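Cytochrome C-550 (Paracoccus versutus, PDB 2BH4) probably carries electrons as a c-type cytochrome, its covalently attached heme c being the redox centre, here in a variant with an engineered axial ligand. Local coordinates at residues Glu11-Cys15 / Val111-Leu115; Cys18-Pro24 / Lys34-Tyr40; Met69-Asp75 / Trp86-Lys90. The protein carries 1 engineered substitution. All coordinates share one frame; numbering follows the deposited sequence. Where two conformers were deposited one is given.

Contact 1: residues Glu11-Cys15 / Val111-Leu115; sequences EFNKC and VVAFL. With HEC (heme c), chain B.
F12 and C15, in the turn that follows helix 5-11, face V111, F114 and L115, which lie within a turn and a half of helix 108-117; the backbones stay apart and only side chains meet, while N of C15 bonds back to O of F12 at 2.8 Å and keeps the turn tight. The F12 ring does most of the work, swung away from its own backbone N (chi1 -165°) and out to the helix. Over one of its faces comes the rim of F114, with CE2 of F114 3.9 Å from CG of F12; the two ring planes are inclined at 53°, an oblique pairing. V111 comes at the edge of the same ring, its CG2 standing 4.0 Å from CD1 of F12, and L115 reaches the ring obliquely, CD2 to CE1 of F12. C15 makes a looser touch through its sulfur, SG lying 4.3 Å from CG2 of V111, but the same SG is bonded to CAB of heme c at 1.8 Å. This belongs to the N- and C-terminal helix interface familiar from class I c-type cytochromes, here met at the turn just after helix 5-11, and it sets one thioether beside that interface. Around it, V111 also rests on V80 of helix 73-81, F114 on E9 of helix 5-11, and the ring of F114 meets that of H118.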
loop_
_atom_site.group_PDB
_atom_site.type_symbol
_atom_site.label_atom_id
_atom_site.label_comp_id
_atom_site.label_asym_id
_atom_site.label_seq_id
_atom_site.Cartn_x
_atom_site.Cartn_y
_atom_site.Cartn_z
ATOM N N GLU A 11 8.237 -11.887 -0.499
ATOM C CA GLU A 11 7.508 -11.353 -1.642
ATOM C C GLU A 11 7.655 -9.849 -1.769
ATOM O O GLU A 11 7.589 -9.318 -2.863
ATOM C CB GLU A 11 6.038 -11.749 -1.590
ATOM C CG GLU A 11 5.814 -13.170 -2.018
ATOM C CD GLU A 11 6.195 -13.382 -3.471
ATOM O OE1 GLU A 11 5.577 -12.739 -4.344
ATOM O OE2 GLU A 11 7.139 -14.160 -3.735
ATOM N N PHE A 12 7.926 -9.176 -0.654
ATOM C CA PHE A 12 8.127 -7.743 -0.637
ATOM C C PHE A 12 9.363 -7.347 -1.433
ATOM O O PHE A 12 9.525 -6.169 -1.745
ATOM C CB PHE A 12 8.178 -7.205 0.806
ATOM C CG PHE A 12 8.037 -5.719 0.900
ATOM C CD1 PHE A 12 6.784 -5.133 0.887
ATOM C CD2 PHE A 12 9.157 -4.908 0.952
ATOM C CE1 PHE A 12 6.657 -3.752 0.945
ATOM C CE2 PHE A 12 9.043 -3.531 0.983
ATOM C CZ PHE A 12 7.802 -2.948 0.977
ATOM N N ASN A 13 10.236 -8.298 -1.771
ATOM C CA ASN A 13 11.331 -7.969 -2.686
ATOM C C ASN A 13 10.824 -7.432 -4.043
ATOM O O ASN A 13 11.533 -6.694 -4.716
ATOM C CB ASN A 13 12.291 -9.153 -2.867
ATOM C CG ASN A 13 13.071 -9.487 -1.593
ATOM O OD1 ASN A 13 13.306 -8.636 -0.722
ATOM N ND2 ASN A 13 13.463 -10.753 -1.476
ATOM N N LYS A 14 9.593 -7.756 -4.414
ATOM C CA LYS A 14 8.947 -7.195 -5.637
ATOM C C LYS A 14 8.417 -5.779 -5.459
ATOM O O LYS A 14 7.941 -5.173 -6.441
ATOM C CB LYS A 14 7.791 -8.078 -6.049
ATOM C CG LYS A 14 8.218 -9.439 -6.531
ATOM C CD LYS A 14 7.055 -10.369 -6.718
ATOM C CE LYS A 14 7.554 -11.772 -7.041
ATOM N NZ LYS A 14 8.196 -12.403 -5.870
ATOM N N CYS A 15 8.413 -5.299 -4.213
ATOM C CA CYS A 15 7.932 -3.961 -3.866
ATOM C C CYS A 15 9.040 -2.975 -3.522
ATOM O O CYS A 15 8.859 -1.759 -3.680
ATOM C CB CYS A 15 7.021 -4.040 -2.632
ATOM S SG CYS A 15 5.812 -5.378 -2.639
ATOM N N VAL A 111 1.929 -10.826 1.720
ATOM C CA VAL A 111 2.586 -9.527 1.749
ATOM C C VAL A 111 1.802 -8.581 2.667
ATOM O O VAL A 111 2.381 -7.815 3.420
ATOM C CB VAL A 111 2.837 -8.951 0.306
ATOM C CG1 VAL A 111 1.563 -8.387 -0.317
ATOM C CG2 VAL A 111 3.913 -7.870 0.304
ATOM N N VAL A 112 0.479 -8.651 2.630
ATOM C CA VAL A 112 -0.325 -7.796 3.499
ATOM C C VAL A 112 -0.109 -8.151 4.988
ATOM O O VAL A 112 -0.093 -7.274 5.855
ATOM C CB VAL A 112 -1.798 -7.770 3.073
ATOM C CG1 VAL A 112 -2.663 -7.031 4.089
ATOM C CG2 VAL A 112 -1.927 -7.119 1.672
ATOM N N ALA A 113 0.055 -9.434 5.302
ATOM C CA ALA A 113 0.401 -9.853 6.671
ATOM C C ALA A 113 1.741 -9.267 7.122
ATOM O O ALA A 113 1.921 -8.892 8.291
ATOM C CB ALA A 113 0.437 -11.376 6.763
ATOM N N PHE A 114 2.691 -9.196 6.188
ATOM C CA PHE A 114 3.986 -8.588 6.480
ATOM C C PHE A 114 3.775 -7.094 6.758
ATOM O O PHE A 114 4.330 -6.535 7.708
ATOM C CB PHE A 114 4.963 -8.836 5.331
ATOM C CG PHE A 114 6.258 -8.099 5.466
ATOM C CD1 PHE A 114 7.169 -8.439 6.450
ATOM C CD2 PHE A 114 6.577 -7.076 4.586
ATOM C CE1 PHE A 114 8.360 -7.743 6.581
ATOM C CE2 PHE A 114 7.782 -6.376 4.712
ATOM C CZ PHE A 114 8.664 -6.708 5.706
ATOM N N LEU A 115 2.970 -6.429 5.931
ATOM C CA LEU A 115 2.686 -4.999 6.169
ATOM C C LEU A 115 1.990 -4.788 7.516
ATOM O O LEU A 115 2.272 -3.819 8.225
ATOM C CB LEU A 115 1.841 -4.437 5.047
ATOM C CG LEU A 115 2.497 -4.395 3.664
ATOM C CD1 LEU A 115 1.462 -3.943 2.653
ATOM C CD2 LEU A 115 3.722 -3.547 3.654
HETATM FE FE HEC B . 3.183 0.561 -4.520
HETATM C CHA HEC B . 1.236 3.217 -3.685
HETATM C CHB HEC B . 1.845 -1.231 -1.937
HETATM C CHC HEC B . 4.845 -2.244 -5.582
HETATM C CHD HEC B . 4.991 2.450 -6.709
HETATM N NA HEC B . 1.807 0.929 -3.099
HETATM C C1A HEC B . 1.085 2.088 -2.915
HETATM C C2A HEC B . 0.171 1.951 -1.816
HETATM C C3A HEC B . 0.341 0.708 -1.338
HETATM C C4A HEC B . 1.365 0.047 -2.132
HETATM C CMA HEC B . -0.417 0.079 -0.167
HETATM C CAA HEC B . -0.750 3.059 -1.290
HETATM C CBA HEC B . 0.043 3.831 -0.238
HETATM C CGA HEC B . -0.654 5.020 0.383
HETATM O O1A HEC B . 0.048 5.780 1.128
HETATM O O2A HEC B . -1.879 5.228 0.172
HETATM N NB HEC B . 3.325 -1.376 -3.879
HETATM C C1B HEC B . 2.749 -1.883 -2.735
HETATM C C2B HEC B . 3.171 -3.259 -2.591
HETATM C C3B HEC B . 3.952 -3.550 -3.623
HETATM C C4B HEC B . 4.100 -2.366 -4.447
HETATM C CMB HEC B . 2.764 -4.169 -1.422
HETATM C CAB HEC B . 4.606 -4.912 -3.936
HETATM C CBB HEC B . 3.716 -5.928 -4.139
HETATM N NC HEC B . 4.626 0.168 -5.855
HETATM C C1C HEC B . 5.158 -1.042 -6.197
HETATM C C2C HEC B . 6.154 -0.870 -7.230
HETATM C C3C HEC B . 6.216 0.426 -7.563
HETATM C C4C HEC B . 5.267 1.093 -6.679
HETATM C CMC HEC B . 6.967 -2.037 -7.825
HETATM C CAC HEC B . 7.115 1.142 -8.608
HETATM C CBC HEC B . 7.227 0.697 -9.890
HETATM N ND HEC B . 3.127 2.475 -5.099
HETATM C C1D HEC B . 3.952 3.051 -6.055
HETATM C C2D HEC B . 3.504 4.398 -6.331
HETATM C C3D HEC B . 2.356 4.627 -5.419
HETATM C C4D HEC B . 2.152 3.377 -4.674
HETATM C CMD HEC B . 4.069 5.429 -7.313
HETATM C CAD HEC B . 1.512 5.916 -5.402
HETATM C CBD HEC B . 0.298 5.551 -6.278
HETATM C CGD HEC B . -0.483 6.760 -6.788
HETATM O O1D HEC B . -0.211 7.886 -6.317
HETATM O O2D HEC B . -1.397 6.588 -7.635
#

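Contact 2: residues Cys18-Pro24 / Lys34-Tyr40; sequences CHMVQAP and KTGPNLY. With HEC (heme c), chain B.
C18 and H19 face G36 and P37 at the end of the CXXCH heme-binding motif of a class I cytochrome c, where the 34-40 loop closes over the proximal histidine. Covalent and metal bonds come first: SG of C18 is joined to CAC of heme c, and NE2 of H19 binds the iron, with K100, the engineered lysine, as the other axial ligand. Hydrogen bonds fix the histidine and zip the segments together. ND1 of H19 donates to O of P37 at 2.7 Å, nearly straight (170°), in the ring plane and on a carbonyl lone pair, which sets the ring's rotation about the iron bond and would probably make the imidazole a stronger donor to the metal. Backbone bonds run from N of G36 to O of C18 and from N of L39 to O of M20. CG of N38 lies anti to the backbone N (chi1 -171°), which carries the amide across to the backbone of Q22, and both its ends are used: ND2 gives to O of Q22 at 2.9 Å, while OD1 accepts N of Q22 and, in an Asx turn, N of Y40, from opposite faces of the amide. Water 1 bridges N of M20 and O of G36. Apolar contacts fill the remainder. A23 and P24 lie over one face of the Y40 ring in CH-pi contacts, and CE of M20 presses on CG of K34 at a tight 3.4 Å. Over one face of the H19 ring sits L39, its CD1 3.6 Å from the ring centroid.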
loop_
_atom_site.group_PDB
_atom_site.type_symbol
_atom_site.label_atom_id
_atom_site.label_comp_id
_atom_site.label_asym_id
_atom_site.label_seq_id
_atom_site.Cartn_x
_atom_site.Cartn_y
_atom_site.Cartn_z
ATOM N N CYS A 18 10.604 0.275 -5.225
ATOM C CA CYS A 18 9.883 1.519 -5.117
ATOM C C CYS A 18 9.547 1.998 -3.711
ATOM O O CYS A 18 9.418 3.202 -3.488
ATOM C CB CYS A 18 8.606 1.386 -5.924
ATOM S SG CYS A 18 8.947 1.098 -7.673
ATOM N N HIS A 19 9.380 1.049 -2.793
ATOM C CA HIS A 19 8.928 1.326 -1.440
ATOM C C HIS A 19 9.922 0.902 -0.383
ATOM O O HIS A 19 10.521 -0.173 -0.474
ATOM C CB HIS A 19 7.655 0.522 -1.142
ATOM C CG HIS A 19 6.432 0.949 -1.899
ATOM N ND1 HIS A 19 5.639 2.015 -1.522
ATOM C CD2 HIS A 19 5.796 0.363 -2.942
ATOM C CE1 HIS A 19 4.580 2.074 -2.310
ATOM N NE2 HIS A 19 4.651 1.081 -3.183
ATOM N N MET A 20 10.025 1.699 0.673
ATOM C CA MET A 20 10.697 1.238 1.889
ATOM C C MET A 20 9.685 0.936 2.976
ATOM O O MET A 20 8.512 1.277 2.864
ATOM C CB MET A 20 11.688 2.274 2.401
ATOM C CG MET A 20 11.047 3.493 2.998
ATOM S SD MET A 20 12.231 4.758 3.463
ATOM C CE MET A 20 12.805 5.284 1.866
ATOM N N VAL A 21 10.169 0.268 4.015
ATOM C CA VAL A 21 9.429 0.093 5.267
ATOM C C VAL A 21 10.399 0.593 6.331
ATOM O O VAL A 21 11.386 -0.085 6.665
ATOM C CB VAL A 21 9.020 -1.368 5.513
ATOM C CG1 VAL A 21 8.264 -1.498 6.832
ATOM C CG2 VAL A 21 8.162 -1.878 4.353
ATOM N N GLN A 22 10.148 1.808 6.796
ATOM C CA GLN A 22 11.030 2.487 7.748
ATOM C C GLN A 22 10.220 3.043 8.913
ATOM O O GLN A 22 9.253 3.771 8.729
ATOM C CB GLN A 22 11.786 3.612 7.036
ATOM C CG GLN A 22 12.915 4.205 7.855
ATOM C CD GLN A 22 13.546 5.396 7.157
ATOM O OE1 GLN A 22 13.056 6.522 7.250
ATOM N NE2 GLN A 22 14.632 5.146 6.442
ATOM N N ALA A 23 10.627 2.700 10.129
ATOM C CA ALA A 23 9.896 3.149 11.310
ATOM C C ALA A 23 10.039 4.658 11.566
ATOM O O ALA A 23 10.960 5.285 11.042
ATOM C CB ALA A 23 10.338 2.345 12.512
ATOM N N PRO A 24 9.096 5.258 12.322
ATOM C CA PRO A 24 9.167 6.709 12.582
ATOM C C PRO A 24 10.487 7.191 13.181
ATOM O O PRO A 24 10.828 8.369 13.011
ATOM C CB PRO A 24 7.994 6.946 13.538
ATOM C CG PRO A 24 7.019 5.869 13.173
ATOM C CD PRO A 24 7.884 4.669 12.921
ATOM N N LYS A 34 12.098 5.256 -3.040
ATOM C CA LYS A 34 11.254 6.370 -2.624
ATOM C C LYS A 34 10.261 6.784 -3.706
ATOM O O LYS A 34 9.526 7.777 -3.534
ATOM C CB LYS A 34 12.114 7.562 -2.193
ATOM C CG LYS A 34 12.808 7.369 -0.842
ATOM C CD LYS A 34 13.608 8.597 -0.439
ATOM C CE LYS A 34 14.034 8.565 1.019
ATOM N NZ LYS A 34 14.260 9.955 1.506
ATOM N N THR A 35 10.193 5.982 -4.770
ATOM C CA THR A 35 9.252 6.171 -5.854
ATOM C C THR A 35 7.801 6.044 -5.340
ATOM O O THR A 35 6.898 6.745 -5.783
ATOM C CB THR A 35 9.531 5.147 -6.997
ATOM O OG1 THR A 35 10.774 5.512 -7.607
ATOM C CG2 THR A 35 8.439 5.195 -8.013
ATOM N N GLY A 36 7.569 5.108 -4.426
ATOM C CA GLY A 36 6.284 5.003 -3.750
ATOM C C GLY A 36 6.490 5.386 -2.298
ATOM O O GLY A 36 7.626 5.419 -1.828
ATOM N N PRO A 37 5.404 5.645 -1.563
ATOM C CA PRO A 37 5.551 6.068 -0.183
ATOM C C PRO A 37 6.001 4.959 0.792
ATOM O O PRO A 37 5.871 3.753 0.528
ATOM C CB PRO A 37 4.145 6.560 0.175
ATOM C CG PRO A 37 3.257 5.885 -0.737
ATOM C CD PRO A 37 4.003 5.686 -2.007
ATOM N N ASN A 38 6.541 5.389 1.920
ATOM C CA ASN A 38 6.903 4.482 3.003
ATOM C C ASN A 38 5.652 3.686 3.390
ATOM O O ASN A 38 4.562 4.260 3.570
ATOM C CB ASN A 38 7.381 5.325 4.189
ATOM C CG ASN A 38 7.998 4.515 5.328
ATOM O OD1 ASN A 38 7.999 3.284 5.361
ATOM N ND2 ASN A 38 8.590 5.242 6.266
ATOM N N LEU A 39 5.819 2.368 3.492
ATOM C CA LEU A 39 4.709 1.471 3.832
ATOM C C LEU A 39 4.702 1.024 5.283
ATOM O O LEU A 39 3.784 0.305 5.682
ATOM C CB LEU A 39 4.651 0.269 2.870
ATOM C CG LEU A 39 4.372 0.612 1.402
ATOM C CD1 LEU A 39 4.373 -0.615 0.525
ATOM C CD2 LEU A 39 3.075 1.372 1.254
ATOM N N TYR A 40 5.680 1.450 6.084
ATOM C CA TYR A 40 5.566 1.228 7.513
ATOM C C TYR A 40 4.235 1.827 7.966
ATOM O O TYR A 40 3.931 2.970 7.666
ATOM C CB TYR A 40 6.676 1.900 8.320
ATOM C CG TYR A 40 6.423 1.801 9.812
ATOM C CD1 TYR A 40 5.608 2.718 10.475
ATOM C CD2 TYR A 40 6.945 0.742 10.543
ATOM C CE1 TYR A 40 5.334 2.582 11.839
ATOM C CE2 TYR A 40 6.703 0.609 11.889
ATOM C CZ TYR A 40 5.901 1.518 12.540
ATOM O OH TYR A 40 5.672 1.350 13.891
HETATM FE FE HEC B . 3.183 0.561 -4.520
HETATM C CHA HEC B . 1.236 3.217 -3.685
HETATM C CHB HEC B . 1.845 -1.231 -1.937
HETATM C CHC HEC B . 4.845 -2.244 -5.582
HETATM C CHD HEC B . 4.991 2.450 -6.709
HETATM N NA HEC B . 1.807 0.929 -3.099
HETATM C C1A HEC B . 1.085 2.088 -2.915
HETATM C C2A HEC B . 0.171 1.951 -1.816
HETATM C C3A HEC B . 0.341 0.708 -1.338
HETATM C C4A HEC B . 1.365 0.047 -2.132
HETATM C CMA HEC B . -0.417 0.079 -0.167
HETATM C CAA HEC B . -0.750 3.059 -1.290
HETATM C CBA HEC B . 0.043 3.831 -0.238
HETATM C CGA HEC B . -0.654 5.020 0.383
HETATM O O1A HEC B . 0.048 5.780 1.128
HETATM O O2A HEC B . -1.879 5.228 0.172
HETATM N NB HEC B . 3.325 -1.376 -3.879
HETATM C C1B HEC B . 2.749 -1.883 -2.735
HETATM C C2B HEC B . 3.171 -3.259 -2.591
HETATM C C3B HEC B . 3.952 -3.550 -3.623
HETATM C C4B HEC B . 4.100 -2.366 -4.447
HETATM C CMB HEC B . 2.764 -4.169 -1.422
HETATM C CAB HEC B . 4.606 -4.912 -3.936
HETATM C CBB HEC B . 3.716 -5.928 -4.139
HETATM N NC HEC B . 4.626 0.168 -5.855
HETATM C C1C HEC B . 5.158 -1.042 -6.197
HETATM C C2C HEC B . 6.154 -0.870 -7.230
HETATM C C3C HEC B . 6.216 0.426 -7.563
HETATM C C4C HEC B . 5.267 1.093 -6.679
HETATM C CMC HEC B . 6.967 -2.037 -7.825
HETATM C CAC HEC B . 7.115 1.142 -8.608
HETATM C CBC HEC B . 7.227 0.697 -9.890
HETATM N ND HEC B . 3.127 2.475 -5.099
HETATM C C1D HEC B . 3.952 3.051 -6.055
HETATM C C2D HEC B . 3.504 4.398 -6.331
HETATM C C3D HEC B . 2.356 4.627 -5.419
HETATM C C4D HEC B . 2.152 3.377 -4.674
HETATM C CMD HEC B . 4.069 5.429 -7.313
HETATM C CAD HEC B . 1.512 5.916 -5.402
HETATM C CBD HEC B . 0.298 5.551 -6.278
HETATM C CGD HEC B . -0.483 6.760 -6.788
HETATM O O1D HEC B . -0.211 7.886 -6.317
HETATM O O2D HEC B . -1.397 6.588 -7.635
HETATM O O HOH W 1 9.310 4.625 0.097
#

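Contact 3: residues Met69-Asp75 / Trp86-Lys90; sequences MVWSEAD and WLVEK. With HEC (heme c), chain B.
CH2 of W71 lies over one face of the W86 indole toward the rim, CG of K90 over the centre of the opposite face, with D75 at the edge. W71 itself has CMA of heme c over a face, and at its edge NE1 donates to O2A of a propionate at 2.9 Å. W71 and W86 form an offset stack of their six-membered rings, centroids 4.7 Å apart and planes at 26°, their CH2 atoms 3.5 Å apart. A bend at chi2 (-57°) folds K90 across the indole. At the edge, NE1 of W86 donates to OD1 of D75 at 3.0 Å, in the indole plane but from above the carboxylate plane. SD of M69 adds an oblique Met-aromatic contact. Replacing W86 with an alanine would probably leave OD1 of D75 without its indole donor and open a gap between W71 and K90. NZ of K90 makes a long salt bridge to OD1 of D75, 3.6 Å, and a shorter one to E89, while waters 2 and 3 link it to D75. A buried pair of tryptophans thus links that propionate physically to helix 83-91, and the lysine's charge would help offset the carboxylates of D75 and E89.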
loop_
_atom_site.group_PDB
_atom_site.type_symbol
_atom_site.label_atom_id
_atom_site.label_comp_id
_atom_site.label_asym_id
_atom_site.label_seq_id
_atom_site.Cartn_x
_atom_site.Cartn_y
_atom_site.Cartn_z
ATOM N N MET A 69 -11.911 6.878 4.859
ATOM C CA MET A 69 -11.328 5.646 4.343
ATOM C C MET A 69 -9.873 5.459 4.769
ATOM O O MET A 69 -9.047 6.362 4.642
ATOM C CB MET A 69 -11.430 5.588 2.834
ATOM C CG MET A 69 -11.145 4.209 2.268
ATOM S SD MET A 69 -11.269 3.970 0.476
ATOM C CE MET A 69 -13.031 4.076 0.204
ATOM N N VAL A 70 -9.577 4.255 5.247
ATOM C CA VAL A 70 -8.213 3.836 5.579
ATOM C C VAL A 70 -7.896 2.528 4.860
ATOM O O VAL A 70 -8.800 1.865 4.313
ATOM C CB VAL A 70 -8.009 3.621 7.096
ATOM C CG1 VAL A 70 -8.382 4.860 7.881
ATOM C CG2 VAL A 70 -8.816 2.455 7.598
ATOM N N TRP A 71 -6.617 2.157 4.852
ATOM C CA TRP A 71 -6.207 0.881 4.262
ATOM C C TRP A 71 -6.544 -0.279 5.159
ATOM O O TRP A 71 -5.813 -0.587 6.086
ATOM C CB TRP A 71 -4.722 0.850 3.930
ATOM C CG TRP A 71 -4.394 1.597 2.692
ATOM C CD1 TRP A 71 -3.682 2.748 2.593
ATOM C CD2 TRP A 71 -4.758 1.233 1.351
ATOM N NE1 TRP A 71 -3.603 3.140 1.278
ATOM C CE2 TRP A 71 -4.260 2.231 0.495
ATOM C CE3 TRP A 71 -5.498 0.186 0.803
ATOM C CZ2 TRP A 71 -4.416 2.174 -0.884
ATOM C CZ3 TRP A 71 -5.673 0.144 -0.569
ATOM C CH2 TRP A 71 -5.155 1.139 -1.397
ATOM N N SER A 72 -7.632 -0.955 4.848
ATOM C CA SER A 72 -7.953 -2.197 5.526
ATOM C C SER A 72 -7.171 -3.338 4.905
ATOM O O SER A 72 -6.670 -3.237 3.777
ATOM C CB SER A 72 -9.436 -2.487 5.385
ATOM O OG SER A 72 -9.765 -2.805 4.043
ATOM N N GLU A 73 -7.078 -4.447 5.622
ATOM C CA GLU A 73 -6.423 -5.612 5.068
ATOM C C GLU A 73 -7.106 -6.084 3.769
ATOM O O GLU A 73 -6.415 -6.387 2.785
ATOM C CB GLU A 73 -6.365 -6.722 6.126
ATOM C CG GLU A 73 -5.264 -6.435 7.171
ATOM C CD GLU A 73 -5.156 -7.516 8.241
ATOM O OE1 GLU A 73 -5.543 -8.665 7.954
ATOM O OE2 GLU A 73 -4.674 -7.207 9.349
ATOM N N ALA A 74 -8.438 -6.029 3.714
ATOM C CA ALA A 74 -9.166 -6.467 2.520
ATOM C C ALA A 74 -8.868 -5.562 1.308
ATOM O O ALA A 74 -8.613 -6.041 0.194
ATOM C CB ALA A 74 -10.672 -6.532 2.807
ATOM N N ASP A 75 -8.872 -4.258 1.538
ATOM C CA ASP A 75 -8.591 -3.314 0.455
ATOM C C ASP A 75 -7.134 -3.437 0.003
ATOM O O ASP A 75 -6.855 -3.363 -1.196
ATOM C CB ASP A 75 -8.935 -1.877 0.870
ATOM C CG ASP A 75 -10.390 -1.533 0.599
ATOM O OD1 ASP A 75 -10.944 -1.979 -0.439
ATOM O OD2 ASP A 75 -10.971 -0.767 1.384
ATOM N N TRP A 86 -8.927 -1.256 -8.819
ATOM C CA TRP A 86 -9.312 -0.850 -7.465
ATOM C C TRP A 86 -9.629 0.650 -7.444
ATOM O O TRP A 86 -10.639 1.064 -6.892
ATOM C CB TRP A 86 -8.226 -1.208 -6.441
ATOM C CG TRP A 86 -8.613 -0.970 -5.030
ATOM C CD1 TRP A 86 -9.222 -1.854 -4.183
ATOM C CD2 TRP A 86 -8.428 0.239 -4.278
ATOM N NE1 TRP A 86 -9.414 -1.285 -2.958
ATOM C CE2 TRP A 86 -8.947 0.007 -2.991
ATOM C CE3 TRP A 86 -7.877 1.492 -4.564
ATOM C CZ2 TRP A 86 -8.903 0.973 -1.993
ATOM C CZ3 TRP A 86 -7.857 2.442 -3.579
ATOM C CH2 TRP A 86 -8.370 2.192 -2.318
ATOM N N LEU A 87 -8.773 1.450 -8.066
ATOM C CA LEU A 87 -9.005 2.884 -8.150
ATOM C C LEU A 87 -10.276 3.200 -8.926
ATOM O O LEU A 87 -11.037 4.062 -8.516
ATOM C CB LEU A 87 -7.833 3.574 -8.842
ATOM C CG LEU A 87 -6.543 3.679 -8.047
ATOM C CD1 LEU A 87 -5.483 4.334 -8.910
ATOM C CD2 LEU A 87 -6.729 4.468 -6.756
ATOM N N VAL A 88 -10.497 2.506 -10.043
ATOM C CA VAL A 88 -11.716 2.722 -10.811
ATOM C C VAL A 88 -12.946 2.395 -9.949
ATOM O O VAL A 88 -13.929 3.110 -9.954
ATOM C CB VAL A 88 -11.712 1.906 -12.112
ATOM C CG1 VAL A 88 -13.085 1.987 -12.816
ATOM C CG2 VAL A 88 -10.615 2.368 -13.025
ATOM N N GLU A 89 -12.887 1.289 -9.213
ATOM C CA GLU A 89 -13.968 0.896 -8.351
ATOM C C GLU A 89 -14.295 1.958 -7.310
ATOM O O GLU A 89 -15.463 2.303 -7.134
ATOM C CB GLU A 89 -13.654 -0.441 -7.667
ATOM C CG GLU A 89 -14.703 -0.928 -6.677
ATOM C CD GLU A 89 -14.281 -2.195 -6.004
ATOM O OE1 GLU A 89 -13.854 -3.121 -6.728
ATOM O OE2 GLU A 89 -14.347 -2.258 -4.757
ATOM N N LYS A 90 -13.267 2.480 -6.643
ATOM C CA LYS A 90 -13.477 3.399 -5.543
ATOM C C LYS A 90 -13.818 4.815 -5.998
ATOM O O LYS A 90 -14.522 5.512 -5.294
ATOM C CB LYS A 90 -12.262 3.394 -4.598
ATOM C CG LYS A 90 -11.919 2.018 -4.007
ATOM C CD LYS A 90 -13.066 1.379 -3.257
ATOM C CE LYS A 90 -12.686 0.037 -2.736
ATOM N NZ LYS A 90 -13.806 -0.701 -2.126
HETATM FE FE HEC B . 3.183 0.561 -4.520
HETATM C CHA HEC B . 1.236 3.217 -3.685
HETATM C CHB HEC B . 1.845 -1.231 -1.937
HETATM C CHC HEC B . 4.845 -2.244 -5.582
HETATM C CHD HEC B . 4.991 2.450 -6.709
HETATM N NA HEC B . 1.807 0.929 -3.099
HETATM C C1A HEC B . 1.085 2.088 -2.915
HETATM C C2A HEC B . 0.171 1.951 -1.816
HETATM C C3A HEC B . 0.341 0.708 -1.338
HETATM C C4A HEC B . 1.365 0.047 -2.132
HETATM C CMA HEC B . -0.417 0.079 -0.167
HETATM C CAA HEC B . -0.750 3.059 -1.290
HETATM C CBA HEC B . 0.043 3.831 -0.238
HETATM C CGA HEC B . -0.654 5.020 0.383
HETATM O O1A HEC B . 0.048 5.780 1.128
HETATM O O2A HEC B . -1.879 5.228 0.172
HETATM N NB HEC B . 3.325 -1.376 -3.879
HETATM C C1B HEC B . 2.749 -1.883 -2.735
HETATM C C2B HEC B . 3.171 -3.259 -2.591
HETATM C C3B HEC B . 3.952 -3.550 -3.623
HETATM C C4B HEC B . 4.100 -2.366 -4.447
HETATM C CMB HEC B . 2.764 -4.169 -1.422
HETATM C CAB HEC B . 4.606 -4.912 -3.936
HETATM C CBB HEC B . 3.716 -5.928 -4.139
HETATM N NC HEC B . 4.626 0.168 -5.855
HETATM C C1C HEC B . 5.158 -1.042 -6.197
HETATM C C2C HEC B . 6.154 -0.870 -7.230
HETATM C C3C HEC B . 6.216 0.426 -7.563
HETATM C C4C HEC B . 5.267 1.093 -6.679
HETATM C CMC HEC B . 6.967 -2.037 -7.825
HETATM C CAC HEC B . 7.115 1.142 -8.608
HETATM C CBC HEC B . 7.227 0.697 -9.890
HETATM N ND HEC B . 3.127 2.475 -5.099
HETATM C C1D HEC B . 3.952 3.051 -6.055
HETATM C C2D HEC B . 3.504 4.398 -6.331
HETATM C C3D HEC B . 2.356 4.627 -5.419
HETATM C C4D HEC B . 2.152 3.377 -4.674
HETATM C CMD HEC B . 4.069 5.429 -7.313
HETATM C CAD HEC B . 1.512 5.916 -5.402
HETATM C CBD HEC B . 0.298 5.551 -6.278
HETATM C CGD HEC B . -0.483 6.760 -6.788
HETATM O O1D HEC B . -0.211 7.886 -6.317
HETATM O O2D HEC B . -1.397 6.588 -7.635
HETATM O O HOH W 2 -12.990 -3.269 -1.981
HETATM O O HOH W 3 -13.633 -0.139 0.799
#

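How the contacts relate
From the N terminus, the chain leaves helix 5-11 and enters contact 1, whose partner comes only at helix 108-117; that closure encloses nearly the whole fold. Nested within it, contact 2 closes a short loop between 18-24 and 34-40, and contact 3, later in series, ties the start of helix 73-81 to helix 83-91. Contacts 1 and 2 meet directly: CZ of F12 lies 3.6 Å from CG2 of V21, and L115 packs on L39. Contact 1 brushes contact 3 where V112 meets E73. Contacts 2 and 3 do not touch; their centres are about 19 Å apart, and heme c, reached by all three, lies between them.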